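Local coordinates for arginase (Thermus thermophilus, PDB 2EF4), which probably catalyses the hydrolysis of L-arginine to L-ornithine and urea, using two manganese ions per subunit, at residues A[17-22]-A[260-265]; A[26-31]-A[269-274]; A[72-77]-A[151-156]. One frame throughout, in Å; residues are numbered along the deposited sequence.

Contact 1: residues A[17-22]-A[260-265]; sequences RGVDMG and LVEVNP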
loop_
_atom_site.group_PDB
_atom_site.type_symbol
_atom_site.label_atom_id
_atom_site.label_comp_id
_atom_site.label_asym_id
_atom_site.label_seq_id
_atom_site.Cartn_x
_atom_site.Cartn_y
_atom_site.Cartn_z
ATOM N N ARG A 17 20.921 7.171 5.412
ATOM C CA ARG A 17 19.835 6.226 5.614
ATOM C C ARG A 17 18.548 6.996 5.887
ATOM O O ARG A 17 17.454 6.444 5.792
ATOM C CB ARG A 17 20.151 5.279 6.785
ATOM C CG ARG A 17 21.312 4.306 6.523
ATOM C CD ARG A 17 21.567 3.383 7.719
ATOM N NE ARG A 17 21.930 4.146 8.911
ATOM C CZ ARG A 17 21.753 3.729 10.162
ATOM N NH1 ARG A 17 21.216 2.539 10.400
ATOM N NH2 ARG A 17 22.094 4.514 11.176
ATOM N N GLY A 18 18.690 8.274 6.226
ATOM C CA GLY A 18 17.533 9.110 6.504
ATOM C C GLY A 18 17.145 9.219 7.969
ATOM O O GLY A 18 16.139 9.848 8.300
ATOM N N VAL A 19 17.943 8.641 8.860
ATOM C CA VAL A 19 17.603 8.684 10.275
ATOM C C VAL A 19 17.793 10.037 10.964
ATOM O O VAL A 19 17.373 10.208 12.111
ATOM C CB VAL A 19 18.360 7.585 11.062
ATOM C CG1 VAL A 19 18.016 6.210 10.473
ATOM C CG2 VAL A 19 19.858 7.836 11.024
ATOM N N ASP A 20 18.396 11.000 10.268
ATOM C CA ASP A 20 18.595 12.328 10.842
ATOM C C ASP A 20 17.251 13.006 11.058
ATOM O O ASP A 20 17.136 13.963 11.819
ATOM C CB ASP A 20 19.476 13.184 9.933
ATOM C CG ASP A 20 18.933 13.286 8.515
ATOM O OD1 ASP A 20 18.707 12.226 7.885
ATOM O OD2 ASP A 20 18.742 14.423 8.025
ATOM N N MET A 21 16.226 12.491 10.387
ATOM C CA MET A 21 14.870 13.019 10.518
ATOM C C MET A 21 14.121 12.389 11.691
ATOM O O MET A 21 12.957 12.729 11.948
ATOM C CB MET A 21 14.086 12.781 9.221
ATOM C CG MET A 21 14.414 13.775 8.121
ATOM S SD MET A 21 14.043 13.178 6.458
ATOM C CE MET A 21 12.396 13.078 6.512
ATOM N N GLY A 22 14.785 11.475 12.402
ATOM C CA GLY A 22 14.156 10.811 13.532
ATOM C C GLY A 22 13.667 11.738 14.636
ATOM O O GLY A 22 12.541 11.611 15.114
ATOM N N LEU A 260 16.040 7.105 22.209
ATOM C CA LEU A 260 15.016 6.678 21.247
ATOM C C LEU A 260 15.682 7.019 19.910
ATOM O O LEU A 260 15.639 8.165 19.457
ATOM C CB LEU A 260 13.723 7.473 21.414
ATOM C CG LEU A 260 12.905 7.297 22.699
ATOM C CD1 LEU A 260 11.677 8.199 22.613
ATOM C CD2 LEU A 260 12.497 5.836 22.901
ATOM N N VAL A 261 16.294 6.012 19.292
ATOM C CA VAL A 261 17.049 6.203 18.064
ATOM C C VAL A 261 16.634 5.403 16.837
ATOM O O VAL A 261 15.754 4.541 16.878
ATOM C CB VAL A 261 18.546 5.886 18.317
ATOM C CG1 VAL A 261 19.028 6.622 19.550
ATOM C CG2 VAL A 261 18.747 4.375 18.500
ATOM N N GLU A 262 17.315 5.721 15.743
ATOM C CA GLU A 262 17.144 5.087 14.444
ATOM C C GLU A 262 15.787 5.207 13.747
ATOM O O GLU A 262 15.474 4.397 12.873
ATOM C CB GLU A 262 17.570 3.616 14.538
ATOM C CG GLU A 262 19.061 3.401 14.877
ATOM C CD GLU A 262 19.970 3.419 13.653
ATOM O OE1 GLU A 262 19.549 2.893 12.604
ATOM O OE2 GLU A 262 21.107 3.940 13.741
ATOM N N VAL A 263 14.986 6.212 14.103
ATOM C CA VAL A 263 13.698 6.389 13.430
ATOM C C VAL A 263 14.020 6.905 12.038
ATOM O O VAL A 263 14.811 7.829 11.891
ATOM C CB VAL A 263 12.785 7.400 14.148
ATOM C CG1 VAL A 263 11.529 7.643 13.316
ATOM C CG2 VAL A 263 12.386 6.861 15.505
ATOM N N ASN A 264 13.415 6.288 11.025
ATOM C CA ASN A 264 13.647 6.638 9.624
ATOM C C ASN A 264 12.324 6.939 8.916
ATOM O O ASN A 264 11.703 6.052 8.329
ATOM C CB ASN A 264 14.363 5.474 8.938
ATOM C CG ASN A 264 14.633 5.736 7.476
ATOM O OD1 ASN A 264 14.612 6.880 7.027
ATOM N ND2 ASN A 264 14.908 4.674 6.726
ATOM N N PRO A 265 11.889 8.207 8.949
ATOM C CA PRO A 265 10.637 8.681 8.336
ATOM C C PRO A 265 10.458 8.295 6.868
ATOM O O PRO A 265 9.336 8.082 6.400
ATOM C CB PRO A 265 10.717 10.196 8.519
ATOM C CG PRO A 265 11.588 10.354 9.745
ATOM C CD PRO A 265 12.664 9.338 9.488
#
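Met-21 and Pro-265 meet at the tightly packed end of this contact, where CB of Met-21 lies 3.5 Å from CG of Pro-265 and the proline ring also rests on the Met-21 carbonyl oxygen. Met-21 of the second subunit packs against both residues. Beside them backbone meets backbone: CA of Val-19 makes a C-H...O contact of 3.3 Å with Val-263 O, and CA of Gly-22 lies 3.5 Å from the same oxygen.

The partly exposed side belongs to Arg-17. Its chain bends at chi3 (-61°) and brings the guanidinium to the Glu-262 carboxylate, the two planes 45° apart. The salt bridge is uneven, consistent with this twist. NH2 of Arg-17 reaches OE2 of Glu-262 on the syn side, at 2.8 Å and 158°, close to the guanidinium plane, whereas the bond from NH1 to OE1 is weak. NH2 is shared with Asp-95, NH1 with Thr-231, and OE2 of Glu-262 also accepts from His-96 N. Glu-262 follows strand 255-261 and lies about 3 Å, side chain to side chain, from the manganese ligand Asp-217, consistent with a place just outside the metal ligands of the dinuclear manganese site of the arginase family.

Contact 2: residues A[26-31]-A[269-274]; sequences LRYARL and ERNRTA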
loop_
_atom_site.group_PDB
_atom_site.type_symbol
_atom_site.label_atom_id
_atom_site.label_comp_id
_atom_site.label_asym_id
_atom_site.label_seq_id
_atom_site.Cartn_x
_atom_site.Cartn_y
_atom_site.Cartn_z
ATOM N N LEU A 26 9.785 12.021 15.934
ATOM C CA LEU A 26 9.457 11.689 17.323
ATOM C C LEU A 26 8.732 12.865 17.988
ATOM O O LEU A 26 7.720 12.673 18.672
ATOM C CB LEU A 26 10.731 11.340 18.104
ATOM C CG LEU A 26 11.344 9.983 17.731
ATOM C CD1 LEU A 26 12.751 9.861 18.289
ATOM C CD2 LEU A 26 10.437 8.872 18.247
ATOM N N ARG A 27 9.238 14.080 17.788
ATOM C CA ARG A 27 8.587 15.254 18.370
ATOM C C ARG A 27 7.201 15.384 17.749
ATOM O O ARG A 27 6.258 15.865 18.381
ATOM C CB ARG A 27 9.377 16.534 18.073
ATOM C CG ARG A 27 10.680 16.685 18.840
ATOM C CD ARG A 27 11.356 17.999 18.485
ATOM N NE ARG A 27 12.460 18.320 19.387
ATOM C CZ ARG A 27 13.736 18.040 19.150
ATOM N NH1 ARG A 27 14.093 17.428 18.026
ATOM N NH2 ARG A 27 14.660 18.374 20.040
ATOM N N TYR A 28 7.091 14.937 16.502
ATOM C CA TYR A 28 5.840 15.016 15.767
ATOM C C TYR A 28 4.784 14.098 16.378
ATOM O O TYR A 28 3.585 14.392 16.317
ATOM C CB TYR A 28 6.085 14.645 14.304
ATOM C CG TYR A 28 4.942 15.023 13.404
ATOM C CD1 TYR A 28 4.758 16.347 12.995
ATOM C CD2 TYR A 28 4.011 14.072 12.998
ATOM C CE1 TYR A 28 3.671 16.714 12.203
ATOM C CE2 TYR A 28 2.921 14.421 12.212
ATOM C CZ TYR A 28 2.752 15.740 11.814
ATOM O OH TYR A 28 1.659 16.054 11.032
ATOM N N ALA A 29 5.249 12.990 16.963
ATOM C CA ALA A 29 4.385 12.004 17.614
ATOM C C ALA A 29 4.012 12.490 19.014
ATOM O O ALA A 29 3.578 11.713 19.861
ATOM C CB ALA A 29 5.093 10.641 17.696
ATOM N N ARG A 30 4.218 13.781 19.251
ATOM C CA ARG A 30 3.875 14.423 20.517
ATOM C C ARG A 30 4.484 13.841 21.793
ATOM O O ARG A 30 3.792 13.716 22.809
ATOM C CB ARG A 30 2.352 14.475 20.662
ATOM C CG ARG A 30 1.665 15.297 19.583
ATOM C CD ARG A 30 0.163 15.397 19.825
ATOM N NE ARG A 30 -0.457 16.374 18.934
ATOM C CZ ARG A 30 -1.746 16.712 18.949
ATOM N NH1 ARG A 30 -2.582 16.149 19.818
ATOM N NH2 ARG A 30 -2.198 17.626 18.095
ATOM N N LEU A 31 5.774 13.510 21.748
ATOM C CA LEU A 31 6.459 12.962 22.912
ATOM C C LEU A 31 6.369 13.912 24.103
ATOM O O LEU A 31 6.042 13.492 25.209
ATOM C CB LEU A 31 7.933 12.693 22.593
ATOM C CG LEU A 31 8.816 12.339 23.798
ATOM C CD1 LEU A 31 8.296 11.074 24.473
ATOM C CD2 LEU A 31 10.257 12.161 23.346
ATOM N N GLU A 269 5.456 4.544 7.719
ATOM C CA GLU A 269 4.107 4.611 7.186
ATOM C C GLU A 269 3.307 5.507 8.136
ATOM O O GLU A 269 2.895 5.083 9.213
ATOM C CB GLU A 269 3.497 3.203 7.117
ATOM C CG GLU A 269 2.040 3.185 6.693
ATOM C CD GLU A 269 1.803 3.885 5.355
ATOM O OE1 GLU A 269 0.643 4.275 5.089
ATOM O OE2 GLU A 269 2.765 4.040 4.566
ATOM N N ARG A 270 3.114 6.758 7.740
ATOM C CA ARG A 270 2.379 7.714 8.562
ATOM C C ARG A 270 2.932 7.908 9.966
ATOM O O ARG A 270 2.170 8.049 10.928
ATOM C CB ARG A 270 0.897 7.331 8.626
ATOM C CG ARG A 270 0.162 7.797 7.395
ATOM C CD ARG A 270 -1.252 7.282 7.289
ATOM N NE ARG A 270 -1.734 7.501 5.929
ATOM C CZ ARG A 270 -2.126 8.679 5.445
ATOM N NH1 ARG A 270 -2.111 9.762 6.218
ATOM N NH2 ARG A 270 -2.508 8.783 4.179
ATOM N N ASN A 271 4.259 7.903 10.075
ATOM C CA ASN A 271 4.932 8.134 11.352
ATOM C C ASN A 271 4.579 7.117 12.447
ATOM O O ASN A 271 4.785 7.397 13.631
ATOM C CB ASN A 271 4.581 9.556 11.834
ATOM C CG ASN A 271 5.690 10.200 12.650
ATOM O OD1 ASN A 271 6.857 10.141 12.280
ATOM N ND2 ASN A 271 5.323 10.836 13.755
ATOM N N ARG A 272 4.080 5.940 12.072
ATOM C CA ARG A 272 3.677 4.969 13.085
ATOM C C ARG A 272 4.822 4.395 13.917
ATOM O O ARG A 272 4.631 4.043 15.086
ATOM C CB ARG A 272 2.823 3.851 12.464
ATOM C CG ARG A 272 3.537 2.748 11.702
ATOM C CD ARG A 272 2.496 1.705 11.284
ATOM N NE ARG A 272 3.066 0.504 10.676
ATOM C CZ ARG A 272 2.482 -0.186 9.697
ATOM N NH1 ARG A 272 1.312 0.206 9.209
ATOM N NH2 ARG A 272 3.069 -1.270 9.203
ATOM N N THR A 273 6.009 4.315 13.322
ATOM C CA THR A 273 7.179 3.822 14.031
ATOM C C THR A 273 7.608 4.857 15.076
ATOM O O THR A 273 8.004 4.500 16.188
ATOM C CB THR A 273 8.343 3.552 13.061
ATOM O OG1 THR A 273 7.951 2.530 12.131
ATOM C CG2 THR A 273 9.596 3.116 13.826
ATOM N N ALA A 274 7.519 6.138 14.728
ATOM C CA ALA A 274 7.897 7.186 15.673
ATOM C C ALA A 274 6.895 7.200 16.821
ATOM O O ALA A 274 7.256 7.457 17.974
ATOM C CB ALA A 274 7.926 8.545 14.990
#
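The amide nitrogen ND2 of Asn-271 packs against the end of helix 22-28: it lies 3.6 Å from CD2 of Tyr-28, touches the backbone and CB of Ala-29 just beyond the helix, and is hydrogen-bonded to the carbonyl oxygen of Ala-25, in the last helical turn. The tyrosine meets it with its edge, the nitrogen lying in the ring plane while the amide is turned 78° against that plane. With CG anti to the backbone N (chi1 -166°), Tyr-28 turns its ring so that the CD2 edge faces the amide nitrogen, the two side chains crossing obliquely and the contact falling far from the hydroxyl.

Asn-271 owes its position to a tight turn. Residues Glu-269 to Arg-272 form a type I' beta turn, closed by a 3.2 Å bond from Arg-272 N to Glu-269 O, and Asn-271 sits at the N-cap position of helix 272-284. Its side chain does not cap that helix but reaches across to the other one.

The rest of the contact is apolar. CB of Leu-26 points away from Ala-274, yet the CD2 branch swings back to lie 3.5 Å from Ala-274 O and 4.1 Å from Ala-274 CB. Ala-29 CB completes the patch, 4.4 Å from CB of Ala-274, and Leu-277, further along helix 272-284, extends it, also packing on Leu-26. At the subunit interface Arg-16 of the second subunit packs on Tyr-28, and Ile-266 of that subunit on Asn-271.

No hydrogen bond joins the two segments directly. Methyl groups make up the apolar contact between the helix ends, while the directional element is the single amide-to-carbonyl bond of Asn-271, which is likely to fix the rotation of its side chain and gives the buried nitrogen an acceptor.

Contact 3: residues A[72-77]-A[151-156]; sequences AALVLK and TEVFRA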
loop_
_atom_site.group_PDB
_atom_site.type_symbol
_atom_site.label_atom_id
_atom_site.label_comp_id
_atom_site.label_asym_id
_atom_site.label_seq_id
_atom_site.Cartn_x
_atom_site.Cartn_y
_atom_site.Cartn_z
ATOM N N ALA A 72 29.973 15.396 17.465
ATOM C CA ALA A 72 28.574 15.563 17.849
ATOM C C ALA A 72 28.275 14.823 19.159
ATOM O O ALA A 72 27.561 15.338 20.033
ATOM C CB ALA A 72 27.664 15.045 16.732
ATOM N N ALA A 73 28.816 13.614 19.288
ATOM C CA ALA A 73 28.600 12.795 20.487
ATOM C C ALA A 73 29.232 13.461 21.709
ATOM O O ALA A 73 28.738 13.333 22.829
ATOM C CB ALA A 73 29.186 11.384 20.281
ATOM N N LEU A 74 30.322 14.184 21.469
ATOM C CA LEU A 74 31.024 14.893 22.522
ATOM C C LEU A 74 30.164 16.048 23.023
ATOM O O LEU A 74 30.025 16.247 24.233
ATOM C CB LEU A 74 32.365 15.409 21.992
ATOM C CG LEU A 74 33.166 16.343 22.912
ATOM C CD1 LEU A 74 33.321 15.733 24.292
ATOM C CD2 LEU A 74 34.527 16.607 22.290
ATOM N N VAL A 75 29.594 16.817 22.097
ATOM C CA VAL A 75 28.727 17.933 22.475
ATOM C C VAL A 75 27.550 17.367 23.269
ATOM O O VAL A 75 27.132 17.943 24.273
ATOM C CB VAL A 75 28.171 18.691 21.239
ATOM C CG1 VAL A 75 27.148 19.740 21.688
ATOM C CG2 VAL A 75 29.313 19.366 20.482
ATOM N N LEU A 76 27.018 16.234 22.817
ATOM C CA LEU A 76 25.904 15.588 23.506
ATOM C C LEU A 76 26.282 15.131 24.920
ATOM O O LEU A 76 25.538 15.366 25.873
ATOM C CB LEU A 76 25.417 14.373 22.714
ATOM C CG LEU A 76 24.347 13.548 23.437
ATOM C CD1 LEU A 76 23.081 14.373 23.590
ATOM C CD2 LEU A 76 24.068 12.264 22.671
ATOM N N LYS A 77 27.431 14.471 25.049
ATOM C CA LYS A 77 27.898 13.974 26.345
ATOM C C LYS A 77 28.034 15.122 27.335
ATOM O O LYS A 77 27.537 15.042 28.461
ATOM C CB LYS A 77 29.246 13.258 26.193
ATOM C CG LYS A 77 29.899 12.835 27.512
ATOM C CD LYS A 77 31.351 12.377 27.297
ATOM C CE LYS A 77 32.102 12.179 28.612
ATOM N NZ LYS A 77 33.564 12.003 28.367
ATOM N N THR A 151 37.092 5.620 22.163
ATOM C CA THR A 151 37.128 5.127 23.535
ATOM C C THR A 151 37.689 6.152 24.518
ATOM O O THR A 151 37.348 6.130 25.692
ATOM C CB THR A 151 37.962 3.827 23.671
ATOM O OG1 THR A 151 39.302 4.070 23.238
ATOM C CG2 THR A 151 37.352 2.702 22.847
ATOM N N GLU A 152 38.547 7.052 24.044
ATOM C CA GLU A 152 39.129 8.044 24.937
ATOM C C GLU A 152 38.086 9.040 25.403
ATOM O O GLU A 152 38.294 9.737 26.391
ATOM C CB GLU A 152 40.266 8.815 24.259
ATOM C CG GLU A 152 39.803 9.711 23.114
ATOM C CD GLU A 152 40.905 10.617 22.599
ATOM O OE1 GLU A 152 42.077 10.188 22.603
ATOM O OE2 GLU A 152 40.602 11.754 22.179
ATOM N N VAL A 153 36.965 9.112 24.695
ATOM C CA VAL A 153 35.918 10.049 25.071
ATOM C C VAL A 153 34.677 9.405 25.658
ATOM O O VAL A 153 34.080 9.937 26.596
ATOM C CB VAL A 153 35.419 10.883 23.859
ATOM C CG1 VAL A 153 34.622 12.090 24.367
ATOM C CG2 VAL A 153 36.581 11.314 22.971
ATOM N N PHE A 154 34.293 8.253 25.120
ATOM C CA PHE A 154 33.045 7.619 25.536
ATOM C C PHE A 154 33.032 6.332 26.368
ATOM O O PHE A 154 31.957 5.877 26.753
ATOM C CB PHE A 154 32.175 7.440 24.285
ATOM C CG PHE A 154 32.135 8.664 23.399
ATOM C CD1 PHE A 154 31.520 9.841 23.831
ATOM C CD2 PHE A 154 32.741 8.647 22.139
ATOM C CE1 PHE A 154 31.513 10.989 23.020
ATOM C CE2 PHE A 154 32.741 9.791 21.318
ATOM C CZ PHE A 154 32.126 10.959 21.760
ATOM N N ARG A 155 34.188 5.739 26.647
ATOM C CA ARG A 155 34.230 4.520 27.466
ATOM C C ARG A 155 33.556 4.836 28.807
ATOM O O ARG A 155 34.091 5.600 29.614
ATOM C CB ARG A 155 35.682 4.102 27.676
ATOM C CG ARG A 155 35.933 2.941 28.629
ATOM C CD ARG A 155 37.415 2.583 28.512
ATOM N NE ARG A 155 37.919 1.532 29.399
ATOM C CZ ARG A 155 37.244 0.458 29.804
ATOM N NH1 ARG A 155 37.843 -0.422 30.596
ATOM N NH2 ARG A 155 35.972 0.272 29.459
ATOM N N ALA A 156 32.387 4.252 29.054
ATOM C CA ALA A 156 31.674 4.567 30.283
ATOM C C ALA A 156 31.082 3.388 31.027
ATOM O O ALA A 156 30.562 3.556 32.133
ATOM C CB ALA A 156 30.558 5.583 29.980
#
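Lys-77 and Val-153 make the one hydrogen bond of this contact: NZ of Lys-77 donates to the carbonyl oxygen of Val-153 over 2.8 Å. The ammonium group lies in the carbonyl plane, with a C=O...N angle of 154°. To get there the lysine runs out fully extended, CG anti to the backbone N (chi1 174°), and its CE also brushes the same oxygen at 3.6 Å. That oxygen belongs to the last turn of helix 148-154, where the negative end of the helix dipole would probably favour a positive charge.

Beside this bond Phe-154 leans on helix 66-81. Its CZ approaches CB of Ala-73 to 3.3 Å, a close fit in which the methyl meets the ring obliquely. CA of Leu-74 lies at the ring edge, in plane, and the Leu-74 backbone N comes within 3.7 Å of Phe-154 CZ. CD1 of Leu-74 touches CG1 of Val-153 at 3.9 Å, the two side chains crossing at about a right angle.

What holds the phenyl group comes partly from its own neighbour: CB of Val-153 stands 3.7 Å above the centre of one ring face. Helix 99-106 adds Met-100 against Phe-154 and Ala-104 against Lys-77. A salt bridge from Arg-70, one turn before Leu-74 on helix 66-81, to Glu-152 ties the same two helices a second time.

Leu-76, turned elsewhere on helix 66-81, packs on Val-6 and Val-8 of strand 2-8. Helix 66-81 thus lies against the parallel sheet as the crossover between strands 41-47 and 87-93, and helix 148-154 packs against it within the helical cover, as in the three-layer alpha/beta/alpha architecture of arginases.

How the contacts relate
Contacts 1 and 2 adjoin, their centres 11 Å apart, and share apolar packing: CG2 of Val-263 lies 3.9 Å from CD2 of Leu-26, and CG1 of Val-263 lies 4.1 Å from CB of Ala-274. Their segments alternate along the chain, and both touch the second subunit. Contact 3 is nested inside the loop each of them closes, but lies apart in space, with its centre 20 Å from contact 1 and 28 Å from contact 2; no other chain of the assembly touches it. Contact 1 borders the manganese site, whereas the side chains of Leu-26 (contact 2) and Ala-73 (contact 3) lie about 10 Å from that of Asp-217 and about 11 Å from that of His-96, respectively.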